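Long-range contacts in stromal cell-derived factor 2-like protein (Arabidopsis thaliana, PDB 3MAL), which takes part in protein quality control and the unfolded protein response of the endoplasmic reticulum, in a complex with ERDJ3B and BIP1 required for the immune receptor kinase EFR: residues Ala23-His28 with Asn61-Val66; Ser44-Gln49 with Glu111-Gly116; Trp96-Leu101 with Thr123-Lys128; Asp141-Leu146 with Ile183-Glu188. All blocks are in the same frame, centred on the assembly; numbering follows the deposited sequence. Where two conformers were deposited one is given.

The four contacts belong to one beta-trefoil built from three MIR repeats. Interactions 1 and 4 pair strands of the closed six-stranded barrel; their centres lie about 10 Å apart, and strands 23-28 and 184-190 are neighbours in it. Interaction 2 lies in the other sheet, where the loop before strand 49-54 meets strand 110-115. Interaction 3, about 10 Å from it between centres, ties that sheet to the barrel strand 127-131. Along the chain, interaction 1 closes before interaction 3 opens, interactions 2 and 3 interleave, and interaction 4 comes last, about 23 Å from interaction 2 between centres. Distant parts of the chain are thus fastened into one trefoil.

Interaction 1 (Ala23-His28 with Asn61-Val66); sequences AIKLMH and NSYWIV
Within the first MIR repeat of the beta-trefoil, strand 23-28 pairs with the start of strand 64-67 in the wall of the barrel, where I24 and W64 form an antiparallel hydrogen-bonded pair. I24 N gives its hydrogen to W64 O at 2.9 Å, and W64 N returns a bond to I24 O at 3.0 Å. The two strand axes run at 116° to each other, so the pairing is short and the chains soon part. Beyond it a water accepts from L26 N and donates to S62 O. On the I24 face of the sheet, I24 CD1 rests 3.9 Å from V66 CG2, branched aliphatic groups suited to the barrel interior, where L88 joins them. On the other face A23 and I65 form a non-hydrogen-bonded pair, and the small alanine methyl suits their close approach. K25 leaves its strand with CG beside the backbone N (chi1 -59°) and then stays extended, which carries CE over one face of the Y63 ring, 3.9 Å from its centroid, in a CH-pi contact. Its NZ goes on to a salt bridge with E188 and to a second water, which donates to S62 OG, a hydroxyl also hydrogen-bonded to D59. Because Y63 OH also bonds to E188 O, lysine and tyrosine both fasten this corner to the last barrel strand: methylenes pack on the ring face, and the glutamate probably balances the charge.

Interaction 2 (Ser44-Gln49 with Glu111-Gly116); sequences SGSGQQ and EVSCFG
S46 N bonds to the carboxylate of E111 at the outer end of this contact, where the loop before strand 49-54 folds over strand 110-115. The firmly packed part lies at Q49 and C114, an antiparallel hydrogen-bonded pair in which C114 N donates to Q49 O at 2.8 Å. Q49 swings CG away from its backbone N (chi1 -176°), which lays the side chain along C114 until Q49 OE1 is 3.3 Å from C114 CB; that oxygen is bonded by the hydroxyls of S37 and T93. Next to it S113 OG donates to Q48 OE1 at 2.7 Å; H100 NE2 adds a weak bond. The amide of Q48 then reaches the edge of the F115 ring, its NE2 3.8 Å from F115 CD2. One water links Q49 N to C114 O. Toward solvent, S44 to G47 make a type II' turn whose positive phi angles at G45 and G47 suit glycine. There S46 N donates to E111 OE2 at 3.1 Å on its syn side, while S46 OG accepts from Q48 N in an ST turn. The carboxylate of buried E111 thus meets an exposed turn, whose amide would probably steady its charge.

Interaction 3 (Trp96-Leu101 with Thr123-Lys128); sequences WLHSHL and TGDHWK
L97 lies across the indole of W127 at about a right angle, its CD2 over one face and 4.0 Å from the centroid of the five-membered ring, a CH-pi contact offset toward the rim. The leucine CG is anti to its backbone N (chi1 -170°), which also brings it 3.7 Å from W127 CZ2. The indole nitrogen fixes the same ring: W127 NE1 points almost straight at L97 O, 3.0 Å away and in the ring plane, though the donor stands above the carbonyl plane. Tryptophan suits the place, offering a broad apolar face and one N-H for a backbone oxygen. In this second MIR repeat of the beta-trefoil, the bond joins strand 96-100 to the start of barrel strand 127-131. Beside it the 3-10 segment 123-125 lies close: S99 N donates to G124 O at 3.2 Å, and G124, lacking a side chain, lets the H98 ring approach. H98 ND1 donates to D125 OD1 at 2.6 Å, meeting it from above the carboxylate plane, while F115 stacks on the imidazole. D125 OD2 accepts from S121 OG and D122 N, so both buried carboxylate oxygens have partners.

Interaction 4 (Asp141-Leu146 with Ile183-Glu188); sequences DQRVRL and IWLAAE
Strand 143-146 and strand 184-187 meet at 109°, paired at V144 and W184, where V144 N donates to W184 O at 2.9 Å and W184 N to V144 O at 2.8 Å. Farther along, D141 N donates to A186 O at 2.8 Å, and between these points a water spans Q142 O and A186 N. V144 CG2 lies 4.3 Å from W184 CB, a compact branched group on the barrel's interior face with L129 and I131. This pairing belongs to the third MIR repeat and joins the last two strands of the trefoil barrel; W184 NE1 extends the link to L155 O. On the other face of the sheet R143 crosses I183 at about a right angle, and in the conformer given the isoleucine lies over one face of the guanidinium. L185 runs alongside, with L185 CD2 3.7 Å from R143 CG. An arginine fits this exposed place because its methylenes pack on aliphatic neighbours while its NH2 forms a salt bridge with E29.

Interaction 1 (Ala23-His28 with Asn61-Val66)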
loop_
_atom_site.group_PDB
_atom_site.type_symbol
_atom_site.label_atom_id
_atom_site.label_comp_id
_atom_site.label_asym_id
_atom_site.label_seq_id
_atom_site.Cartn_x
_atom_site.Cartn_y
_atom_site.Cartn_z
ATOM N N ALA A 23 -8.511 -2.353 -9.293
ATOM C CA ALA A 23 -8.134 -3.241 -8.191
ATOM C C ALA A 23 -6.760 -3.855 -8.479
ATOM O O ALA A 23 -6.506 -4.358 -9.576
ATOM C CB ALA A 23 -9.172 -4.338 -7.977
ATOM N N ILE A 24 -5.870 -3.781 -7.492
ATOM C CA ILE A 24 -4.500 -4.261 -7.665
ATOM C C ILE A 24 -4.027 -5.093 -6.481
ATOM O O ILE A 24 -4.562 -4.972 -5.374
ATOM C CB ILE A 24 -3.487 -3.096 -7.877
ATOM C CG1 ILE A 24 -3.324 -2.255 -6.603
ATOM C CG2 ILE A 24 -3.840 -2.295 -9.165
ATOM C CD1 ILE A 24 -2.151 -1.265 -6.636
ATOM N N LYS A 25 -3.036 -5.942 -6.738
ATOM C CA LYS A 25 -2.146 -6.409 -5.693
ATOM C C LYS A 25 -0.814 -5.655 -5.818
ATOM O O LYS A 25 -0.463 -5.155 -6.896
ATOM C CB LYS A 25 -1.957 -7.914 -5.759
ATOM C CG LYS A 25 -3.256 -8.677 -5.618
ATOM C CD LYS A 25 -2.996 -10.162 -5.336
ATOM C CE LYS A 25 -4.328 -10.903 -5.140
ATOM N NZ LYS A 25 -4.084 -12.363 -4.967
ATOM N N LEU A 26 -0.130 -5.503 -4.691
ATOM C CA LEU A 26 1.144 -4.819 -4.638
ATOM C C LEU A 26 2.179 -5.788 -4.100
ATOM O O LEU A 26 2.112 -6.197 -2.933
ATOM C CB LEU A 26 1.030 -3.571 -3.752
ATOM C CG LEU A 26 2.087 -2.511 -4.035
ATOM C CD1 LEU A 26 1.841 -1.782 -5.374
ATOM C CD2 LEU A 26 2.154 -1.513 -2.850
ATOM N N MET A 27 3.121 -6.177 -4.958
ATOM C CA MET A 27 4.123 -7.151 -4.606
ATOM C C MET A 27 5.442 -6.480 -4.238
ATOM O O MET A 27 5.942 -5.622 -4.977
ATOM C CB MET A 27 4.339 -8.120 -5.768
ATOM C CG MET A 27 5.278 -9.287 -5.442
ATOM S SD MET A 27 5.796 -10.257 -6.881
ATOM C CE MET A 27 7.076 -9.195 -7.525
ATOM N N HIS A 28 5.989 -6.898 -3.093
ATOM C CA HIS A 28 7.323 -6.509 -2.620
ATOM C C HIS A 28 8.378 -7.082 -3.568
ATOM O O HIS A 28 8.445 -8.294 -3.768
ATOM C CB HIS A 28 7.503 -7.081 -1.216
ATOM C CG HIS A 28 8.776 -6.674 -0.531
ATOM N ND1 HIS A 28 9.093 -5.363 -0.241
ATOM C CD2 HIS A 28 9.784 -7.423 -0.026
ATOM C CE1 HIS A 28 10.247 -5.320 0.404
ATOM N NE2 HIS A 28 10.696 -6.554 0.531
ATOM N N ASN A 61 -7.955 -10.865 0.491
ATOM C CA ASN A 61 -7.366 -9.890 1.414
ATOM C C ASN A 61 -6.103 -9.188 0.901
ATOM O O ASN A 61 -5.587 -8.271 1.577
ATOM C CB ASN A 61 -7.073 -10.545 2.779
ATOM C CG ASN A 61 -8.305 -10.656 3.651
ATOM O OD1 ASN A 61 -9.254 -9.889 3.492
ATOM N ND2 ASN A 61 -8.302 -11.614 4.582
ATOM N N SER A 62 -5.629 -9.582 -0.285
ATOM C CA SER A 62 -4.513 -8.888 -0.932
ATOM C C SER A 62 -4.904 -7.799 -1.924
ATOM O O SER A 62 -4.017 -7.170 -2.527
ATOM C CB SER A 62 -3.586 -9.892 -1.629
ATOM O OG SER A 62 -2.931 -10.692 -0.670
ATOM N N TYR A 63 -6.210 -7.587 -2.123
ATOM C CA TYR A 63 -6.666 -6.585 -3.091
ATOM C C TYR A 63 -6.885 -5.213 -2.475
ATOM O O TYR A 63 -7.409 -5.094 -1.355
ATOM C CB TYR A 63 -7.928 -7.045 -3.819
ATOM C CG TYR A 63 -7.624 -7.901 -5.021
ATOM C CD1 TYR A 63 -7.941 -9.269 -5.039
ATOM C CD2 TYR A 63 -7.002 -7.345 -6.139
ATOM C CE1 TYR A 63 -7.644 -10.055 -6.176
ATOM C CE2 TYR A 63 -6.697 -8.112 -7.254
ATOM C CZ TYR A 63 -7.007 -9.461 -7.257
ATOM O OH TYR A 63 -6.686 -10.177 -8.378
ATOM N N TRP A 64 -6.455 -4.195 -3.232
ATOM C CA TRP A 64 -6.527 -2.780 -2.862
ATOM C C TRP A 64 -7.135 -2.005 -4.049
ATOM O O TRP A 64 -6.805 -2.291 -5.204
ATOM C CB TRP A 64 -5.109 -2.237 -2.547
ATOM C CG TRP A 64 -4.441 -2.992 -1.437
ATOM C CD1 TRP A 64 -3.721 -4.173 -1.548
ATOM C CD2 TRP A 64 -4.456 -2.655 -0.042
ATOM N NE1 TRP A 64 -3.297 -4.578 -0.300
ATOM C CE2 TRP A 64 -3.734 -3.664 0.639
ATOM C CE3 TRP A 64 -4.995 -1.590 0.695
ATOM C CZ2 TRP A 64 -3.526 -3.633 2.025
ATOM C CZ3 TRP A 64 -4.803 -1.565 2.090
ATOM C CH2 TRP A 64 -4.073 -2.588 2.737
ATOM N N ILE A 65 -7.990 -1.024 -3.761
ATOM C CA ILE A 65 -8.504 -0.110 -4.799
ATOM C C ILE A 65 -7.684 1.194 -4.858
ATOM O O ILE A 65 -7.501 1.870 -3.840
ATOM C CB ILE A 65 -10.014 0.187 -4.622
ATOM C CG1 ILE A 65 -10.817 -1.115 -4.581
ATOM C CG2 ILE A 65 -10.527 1.058 -5.773
ATOM C CD1 ILE A 65 -10.619 -1.926 -5.864
ATOM N N VAL A 66 -7.157 1.547 -6.042
ATOM C CA VAL A 66 -6.391 2.790 -6.193
ATOM C C VAL A 66 -7.376 3.966 -6.287
ATOM O O VAL A 66 -8.260 3.981 -7.159
ATOM C CB VAL A 66 -5.536 2.785 -7.479
ATOM C CG1 VAL A 66 -4.637 4.025 -7.546
ATOM C CG2 VAL A 66 -4.737 1.500 -7.595
HETATM O O HOH W 1 -2.097 -12.657 -2.564
HETATM O O HOH W 2 -1.315 -6.981 -2.532
#

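Interaction 2 (Ser44-Gln49 with Glu111-Gly116)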
loop_
_atom_site.group_PDB
_atom_site.type_symbol
_atom_site.label_atom_id
_atom_site.label_comp_id
_atom_site.label_asym_id
_atom_site.label_seq_id
_atom_site.Cartn_x
_atom_site.Cartn_y
_atom_site.Cartn_z
ATOM N N SER A 44 -0.027 -3.152 19.929
ATOM C CA SER A 44 0.481 -1.905 20.474
ATOM C C SER A 44 0.536 -0.806 19.393
ATOM O O SER A 44 -0.336 -0.769 18.524
ATOM C CB SER A 44 1.812 -2.147 21.185
ATOM O OG SER A 44 2.831 -2.476 20.256
ATOM N N GLY A 45 1.504 0.108 19.436
ATOM C CA GLY A 45 1.468 1.241 18.537
ATOM C C GLY A 45 0.093 1.902 18.590
ATOM O O GLY A 45 -0.384 2.300 19.667
ATOM N N SER A 46 -0.552 2.009 17.427
ATOM C CA SER A 46 -1.822 2.727 17.319
ATOM C C SER A 46 -3.012 1.860 17.700
ATOM O O SER A 46 -4.109 2.373 17.897
ATOM C CB SER A 46 -2.015 3.210 15.877
ATOM O OG SER A 46 -2.181 2.079 15.013
ATOM N N GLY A 47 -2.806 0.544 17.781
ATOM C CA GLY A 47 -3.931 -0.381 17.963
ATOM C C GLY A 47 -4.894 -0.420 16.769
ATOM O O GLY A 47 -6.001 -0.969 16.876
ATOM N N GLN A 48 -4.507 0.167 15.632
ATOM C CA GLN A 48 -5.368 0.113 14.434
ATOM C C GLN A 48 -5.247 -1.260 13.724
ATOM O O GLN A 48 -4.427 -2.086 14.111
ATOM C CB GLN A 48 -5.072 1.282 13.477
ATOM C CG GLN A 48 -5.475 2.662 14.054
ATOM C CD GLN A 48 -4.876 3.828 13.296
ATOM O OE1 GLN A 48 -4.371 3.667 12.184
ATOM N NE2 GLN A 48 -4.922 5.006 13.895
ATOM N N GLN A 49 -6.069 -1.483 12.696
ATOM C CA GLN A 49 -6.039 -2.727 11.903
ATOM C C GLN A 49 -4.659 -2.931 11.306
ATOM O O GLN A 49 -4.075 -1.995 10.716
ATOM C CB GLN A 49 -7.081 -2.655 10.786
ATOM C CG GLN A 49 -7.233 -3.947 9.937
ATOM C CD GLN A 49 -8.349 -3.824 8.906
ATOM O OE1 GLN A 49 -8.093 -3.752 7.694
ATOM N NE2 GLN A 49 -9.594 -3.777 9.383
ATOM N N GLU A 111 4.923 2.498 12.000
ATOM C CA GLU A 111 3.792 1.595 11.810
ATOM C C GLU A 111 2.996 1.899 10.531
ATOM O O GLU A 111 2.619 3.062 10.241
ATOM C CB GLU A 111 2.850 1.662 12.992
ATOM C CG GLU A 111 1.851 0.513 13.063
ATOM C CD GLU A 111 0.732 0.835 14.018
ATOM O OE1 GLU A 111 -0.231 1.518 13.599
ATOM O OE2 GLU A 111 0.840 0.432 15.188
ATOM N N VAL A 112 2.715 0.832 9.793
ATOM C CA VAL A 112 1.789 0.894 8.680
ATOM C C VAL A 112 0.512 0.138 9.028
ATOM O O VAL A 112 0.560 -1.071 9.323
ATOM C CB VAL A 112 2.452 0.351 7.364
ATOM C CG1 VAL A 112 1.447 0.330 6.228
ATOM C CG2 VAL A 112 3.604 1.252 6.972
ATOM N N SER A 113 -0.619 0.858 9.006
ATOM C CA SER A 113 -1.905 0.287 9.411
ATOM C C SER A 113 -2.999 0.461 8.362
ATOM O O SER A 113 -2.782 1.043 7.275
ATOM C CB SER A 113 -2.383 0.918 10.742
ATOM O OG SER A 113 -2.743 2.288 10.567
ATOM N N CYS A 114 -4.173 -0.079 8.683
ATOM C CA CYS A 114 -5.396 0.204 7.939
ATOM C C CYS A 114 -6.324 1.042 8.829
ATOM O O CYS A 114 -6.635 0.650 9.962
ATOM C CB CYS A 114 -6.083 -1.097 7.461
ATOM S SG CYS A 114 -5.765 -1.428 5.684
ATOM N N PHE A 115 -6.763 2.190 8.307
ATOM C CA PHE A 115 -7.450 3.213 9.099
ATOM C C PHE A 115 -8.833 3.543 8.540
ATOM O O PHE A 115 -9.056 3.520 7.329
ATOM C CB PHE A 115 -6.588 4.489 9.122
ATOM C CG PHE A 115 -7.269 5.715 9.688
ATOM C CD1 PHE A 115 -7.939 6.615 8.852
ATOM C CD2 PHE A 115 -7.203 5.996 11.058
ATOM C CE1 PHE A 115 -8.570 7.740 9.369
ATOM C CE2 PHE A 115 -7.809 7.134 11.579
ATOM C CZ PHE A 115 -8.487 8.010 10.739
ATOM N N GLY A 116 -9.740 3.909 9.436
ATOM C CA GLY A 116 -11.001 4.505 9.024
ATOM C C GLY A 116 -11.927 3.588 8.261
ATOM O O GLY A 116 -11.966 2.384 8.489
HETATM O O HOH W 3 -8.233 0.618 12.201
#

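Interaction 3 (Trp96-Leu101 with Thr123-Lys128)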
loop_
_atom_site.group_PDB
_atom_site.type_symbol
_atom_site.label_atom_id
_atom_site.label_comp_id
_atom_site.label_asym_id
_atom_site.label_seq_id
_atom_site.Cartn_x
_atom_site.Cartn_y
_atom_site.Cartn_z
ATOM N N TRP A 96 -8.294 2.268 4.922
ATOM C CA TRP A 96 -7.301 2.941 4.054
ATOM C C TRP A 96 -5.887 2.599 4.496
ATOM O O TRP A 96 -5.609 2.620 5.688
ATOM C CB TRP A 96 -7.483 4.472 4.124
ATOM C CG TRP A 96 -8.871 4.881 3.794
ATOM C CD1 TRP A 96 -9.914 5.073 4.662
ATOM C CD2 TRP A 96 -9.385 5.093 2.486
ATOM N NE1 TRP A 96 -11.056 5.401 3.958
ATOM C CE2 TRP A 96 -10.754 5.413 2.619
ATOM C CE3 TRP A 96 -8.823 5.038 1.205
ATOM C CZ2 TRP A 96 -11.565 5.686 1.516
ATOM C CZ3 TRP A 96 -9.621 5.334 0.115
ATOM C CH2 TRP A 96 -10.981 5.638 0.273
ATOM N N LEU A 97 -5.001 2.279 3.547
ATOM C CA LEU A 97 -3.564 2.145 3.859
ATOM C C LEU A 97 -3.066 3.442 4.544
ATOM O O LEU A 97 -3.261 4.538 4.019
ATOM C CB LEU A 97 -2.752 1.888 2.575
ATOM C CG LEU A 97 -1.287 1.505 2.847
ATOM C CD1 LEU A 97 -1.217 0.167 3.625
ATOM C CD2 LEU A 97 -0.432 1.494 1.545
ATOM N N HIS A 98 -2.430 3.310 5.703
ATOM C CA HIS A 98 -2.249 4.455 6.631
ATOM C C HIS A 98 -0.881 4.381 7.312
ATOM O O HIS A 98 -0.343 3.293 7.557
ATOM C CB HIS A 98 -3.355 4.399 7.706
ATOM C CG HIS A 98 -3.494 5.627 8.569
ATOM N ND1 HIS A 98 -4.240 6.729 8.195
ATOM C CD2 HIS A 98 -3.072 5.877 9.835
ATOM C CE1 HIS A 98 -4.235 7.618 9.178
ATOM N NE2 HIS A 98 -3.533 7.124 10.182
ATOM N N SER A 99 -0.332 5.527 7.632
ATOM C CA SER A 99 0.871 5.633 8.492
ATOM C C SER A 99 0.804 6.864 9.438
ATOM O O SER A 99 -0.125 7.595 9.404
ATOM C CB SER A 99 2.251 5.408 7.836
ATOM O OG SER A 99 3.329 5.185 8.703
ATOM N N HIS A 100 1.794 6.951 10.323
ATOM C CA HIS A 100 1.835 7.825 11.446
ATOM C C HIS A 100 3.055 7.492 12.339
ATOM O O HIS A 100 3.815 6.630 12.058
ATOM C CB HIS A 100 0.529 7.763 12.210
ATOM C CG HIS A 100 -0.011 6.387 12.471
ATOM N ND1 HIS A 100 0.707 5.228 12.309
ATOM C CD2 HIS A 100 -1.238 6.002 12.880
ATOM C CE1 HIS A 100 -0.033 4.198 12.650
ATOM N NE2 HIS A 100 -1.222 4.638 12.996
ATOM N N LEU A 101 3.231 8.268 13.381
ATOM C CA LEU A 101 4.408 8.126 14.194
ATOM C C LEU A 101 4.214 7.154 15.338
ATOM O O LEU A 101 4.310 7.541 16.485
ATOM C CB LEU A 101 4.926 9.473 14.704
ATOM C CG LEU A 101 5.240 10.597 13.719
ATOM C CD1 LEU A 101 5.475 11.963 14.330
ATOM C CD2 LEU A 101 6.319 10.274 12.819
ATOM N N THR A 123 -5.462 12.807 5.963
ATOM C CA THR A 123 -4.184 12.914 5.212
ATOM C C THR A 123 -3.165 11.787 5.513
ATOM O O THR A 123 -2.233 11.546 4.738
ATOM C CB THR A 123 -3.492 14.298 5.374
ATOM O OG1 THR A 123 -3.049 14.470 6.716
ATOM C CG2 THR A 123 -4.432 15.449 4.982
ATOM N N GLY A 124 -3.338 11.105 6.644
ATOM C CA GLY A 124 -2.457 9.991 6.977
ATOM C C GLY A 124 -2.673 8.809 6.038
ATOM O O GLY A 124 -1.894 7.854 6.056
ATOM N N ASP A 125 -3.741 8.880 5.234
ATOM C CA ASP A 125 -4.032 7.891 4.187
ATOM C C ASP A 125 -3.350 8.231 2.847
ATOM O O ASP A 125 -3.544 7.528 1.857
ATOM C CB ASP A 125 -5.549 7.794 3.965
ATOM C CG ASP A 125 -6.306 7.349 5.210
ATOM O OD1 ASP A 125 -5.749 6.648 6.091
ATOM O OD2 ASP A 125 -7.488 7.709 5.309
ATOM N N HIS A 126 -2.552 9.305 2.816
ATOM C CA HIS A 126 -1.990 9.807 1.553
ATOM C C HIS A 126 -0.564 9.305 1.285
ATOM O O HIS A 126 0.308 9.388 2.158
ATOM C CB HIS A 126 -2.075 11.353 1.511
ATOM C CG HIS A 126 -3.477 11.876 1.602
ATOM N ND1 HIS A 126 -3.781 13.222 1.502
ATOM C CD2 HIS A 126 -4.659 11.232 1.773
ATOM C CE1 HIS A 126 -5.090 13.381 1.623
ATOM N NE2 HIS A 126 -5.646 12.189 1.776
ATOM N N TRP A 127 -0.345 8.780 0.071
ATOM C CA TRP A 127 0.943 8.227 -0.358
ATOM C C TRP A 127 1.313 8.808 -1.708
ATOM O O TRP A 127 0.448 8.940 -2.601
ATOM C CB TRP A 127 0.873 6.692 -0.472
ATOM C CG TRP A 127 0.465 6.007 0.821
ATOM C CD1 TRP A 127 -0.801 5.861 1.295
ATOM C CD2 TRP A 127 1.331 5.390 1.790
ATOM N NE1 TRP A 127 -0.793 5.195 2.504
ATOM C CE2 TRP A 127 0.504 4.888 2.829
ATOM C CE3 TRP A 127 2.716 5.199 1.875
ATOM C CZ2 TRP A 127 1.022 4.229 3.955
ATOM C CZ3 TRP A 127 3.239 4.525 2.996
ATOM C CH2 TRP A 127 2.385 4.045 4.012
ATOM N N LYS A 128 2.584 9.156 -1.875
ATOM C CA LYS A 128 3.042 9.655 -3.172
ATOM C C LYS A 128 3.578 8.479 -3.981
ATOM O O LYS A 128 4.429 7.720 -3.494
ATOM C CB LYS A 128 4.103 10.732 -2.944
ATOM C CG LYS A 128 4.884 11.236 -4.168
ATOM C CD LYS A 128 6.115 11.963 -3.581
ATOM C CE LYS A 128 6.998 12.599 -4.626
ATOM N NZ LYS A 128 8.124 13.365 -3.980
HETATM O O HOH W 4 -4.658 4.983 1.630
#

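Interaction 4 (Asp141-Leu146 with Ile183-Glu188)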
loop_
_atom_site.group_PDB
_atom_site.type_symbol
_atom_site.label_atom_id
_atom_site.label_comp_id
_atom_site.label_asym_id
_atom_site.label_seq_id
_atom_site.Cartn_x
_atom_site.Cartn_y
_atom_site.Cartn_z
ATOM N N ASP A 141 3.705 -4.332 -13.221
ATOM C CA ASP A 141 5.095 -4.758 -13.245
ATOM C C ASP A 141 6.142 -3.689 -13.278
ATOM O O ASP A 141 7.301 -4.050 -13.335
ATOM C CB ASP A 141 5.422 -5.715 -14.403
ATOM C CG ASP A 141 4.544 -6.904 -14.416
ATOM O OD1 ASP A 141 3.716 -7.017 -15.342
ATOM O OD2 ASP A 141 4.656 -7.726 -13.487
ATOM N N GLN A 142 5.826 -2.397 -13.253
ATOM C CA GLN A 142 6.968 -1.456 -13.205
ATOM C C GLN A 142 7.384 -1.214 -11.765
ATOM O O GLN A 142 6.569 -1.292 -10.852
ATOM C CB GLN A 142 6.762 -0.111 -13.955
ATOM C CG GLN A 142 5.602 0.576 -13.512
ATOM C CD GLN A 142 5.461 2.015 -13.939
ATOM O OE1 GLN A 142 5.825 2.483 -15.045
ATOM N NE2 GLN A 142 4.824 2.706 -13.089
ATOM N N ARG A 143 8.651 -0.884 -11.563
ATOM C CA ARG A 143 9.188 -0.719 -10.224
ATOM C C ARG A 143 8.791 0.652 -9.695
ATOM O O ARG A 143 8.984 1.673 -10.378
ATOM C CB ARG A 143 10.706 -0.882 -10.277
ATOM C CG ARG A 143 11.138 -2.288 -10.736
ATOM C CD ARG A 143 12.606 -2.334 -11.161
ATOM N NE ARG A 143 13.436 -2.763 -10.041
ATOM C CZ ARG A 143 14.232 -1.973 -9.328
ATOM N NH1 ARG A 143 14.339 -0.679 -9.625
ATOM N NH2 ARG A 143 14.933 -2.487 -8.321
ATOM N N VAL A 144 8.193 0.671 -8.501
ATOM C CA VAL A 144 7.699 1.924 -7.902
ATOM C C VAL A 144 8.014 1.927 -6.409
ATOM O O VAL A 144 8.323 0.885 -5.813
ATOM C CB VAL A 144 6.137 2.123 -8.092
ATOM C CG1 VAL A 144 5.748 2.084 -9.574
ATOM C CG2 VAL A 144 5.325 1.067 -7.292
ATOM N N ARG A 145 7.927 3.107 -5.812
ATOM C CA ARG A 145 7.939 3.237 -4.351
ATOM C C ARG A 145 6.672 3.989 -4.016
ATOM O O ARG A 145 6.132 4.695 -4.873
ATOM C CB ARG A 145 9.165 4.028 -3.872
ATOM C CG ARG A 145 10.499 3.351 -4.182
ATOM C CD ARG A 145 11.704 4.045 -3.493
ATOM N NE ARG A 145 12.916 3.868 -4.305
ATOM C CZ ARG A 145 13.810 2.898 -4.154
ATOM N NH1 ARG A 145 13.686 1.995 -3.207
ATOM N NH2 ARG A 145 14.852 2.856 -4.946
ATOM N N LEU A 146 6.193 3.832 -2.785
ATOM C CA LEU A 146 5.096 4.657 -2.263
ATOM C C LEU A 146 5.589 5.360 -1.001
ATOM O O LEU A 146 5.949 4.718 -0.003
ATOM C CB LEU A 146 3.885 3.786 -1.953
ATOM C CG LEU A 146 3.169 3.163 -3.155
ATOM C CD1 LEU A 146 2.292 2.046 -2.677
ATOM C CD2 LEU A 146 2.364 4.218 -3.900
ATOM N N ILE A 183 11.102 -1.224 -2.785
ATOM C CA ILE A 183 10.568 -1.208 -4.131
ATOM C C ILE A 183 9.415 -2.209 -4.238
ATOM O O ILE A 183 9.449 -3.324 -3.680
ATOM C CB ILE A 183 11.659 -1.387 -5.214
ATOM C CG1 ILE A 183 11.069 -1.183 -6.620
ATOM C CG2 ILE A 183 12.367 -2.715 -5.065
ATOM C CD1 ILE A 183 10.432 -2.416 -7.227
ATOM N N TRP A 184 8.356 -1.761 -4.900
ATOM C CA TRP A 184 7.148 -2.563 -5.080
ATOM C C TRP A 184 6.751 -2.605 -6.560
ATOM O O TRP A 184 7.190 -1.776 -7.356
ATOM C CB TRP A 184 5.989 -1.970 -4.256
ATOM C CG TRP A 184 6.240 -1.990 -2.760
ATOM C CD1 TRP A 184 7.004 -1.113 -2.041
ATOM C CD2 TRP A 184 5.719 -2.937 -1.809
ATOM N NE1 TRP A 184 6.990 -1.454 -0.704
ATOM C CE2 TRP A 184 6.213 -2.567 -0.536
ATOM C CE3 TRP A 184 4.895 -4.058 -1.911
ATOM C CZ2 TRP A 184 5.899 -3.283 0.631
ATOM C CZ3 TRP A 184 4.577 -4.774 -0.753
ATOM C CH2 TRP A 184 5.076 -4.376 0.500
ATOM N N LEU A 185 5.896 -3.569 -6.894
ATOM C CA LEU A 185 5.366 -3.770 -8.246
ATOM C C LEU A 185 3.845 -4.046 -8.159
ATOM O O LEU A 185 3.401 -4.914 -7.392
ATOM C CB LEU A 185 6.073 -4.969 -8.907
ATOM C CG LEU A 185 7.620 -4.944 -8.875
ATOM C CD1 LEU A 185 8.234 -6.294 -8.561
ATOM C CD2 LEU A 185 8.188 -4.425 -10.160
ATOM N N ALA A 186 3.051 -3.307 -8.919
ATOM C CA ALA A 186 1.638 -3.658 -9.036
ATOM C C ALA A 186 1.497 -4.898 -9.916
ATOM O O ALA A 186 2.119 -5.001 -10.987
ATOM C CB ALA A 186 0.806 -2.484 -9.586
ATOM N N ALA A 187 0.680 -5.845 -9.457
ATOM C CA ALA A 187 0.428 -7.087 -10.219
ATOM C C ALA A 187 -1.020 -7.602 -10.084
ATOM O O ALA A 187 -1.819 -7.094 -9.260
ATOM C CB ALA A 187 1.412 -8.157 -9.770
ATOM N N GLU A 188 -1.367 -8.612 -10.876
ATOM C CA GLU A 188 -2.646 -9.312 -10.701
ATOM C C GLU A 188 -3.860 -8.389 -10.660
ATOM O O GLU A 188 -4.855 -8.703 -10.023
ATOM C CB GLU A 188 -2.635 -10.166 -9.424
ATOM C CG GLU A 188 -1.721 -11.312 -9.556
ATOM C CD GLU A 188 -1.603 -12.166 -8.312
ATOM O OE1 GLU A 188 -2.610 -12.503 -7.642
ATOM O OE2 GLU A 188 -0.464 -12.552 -8.031
HETATM O O HOH W 5 3.823 -1.172 -10.720
#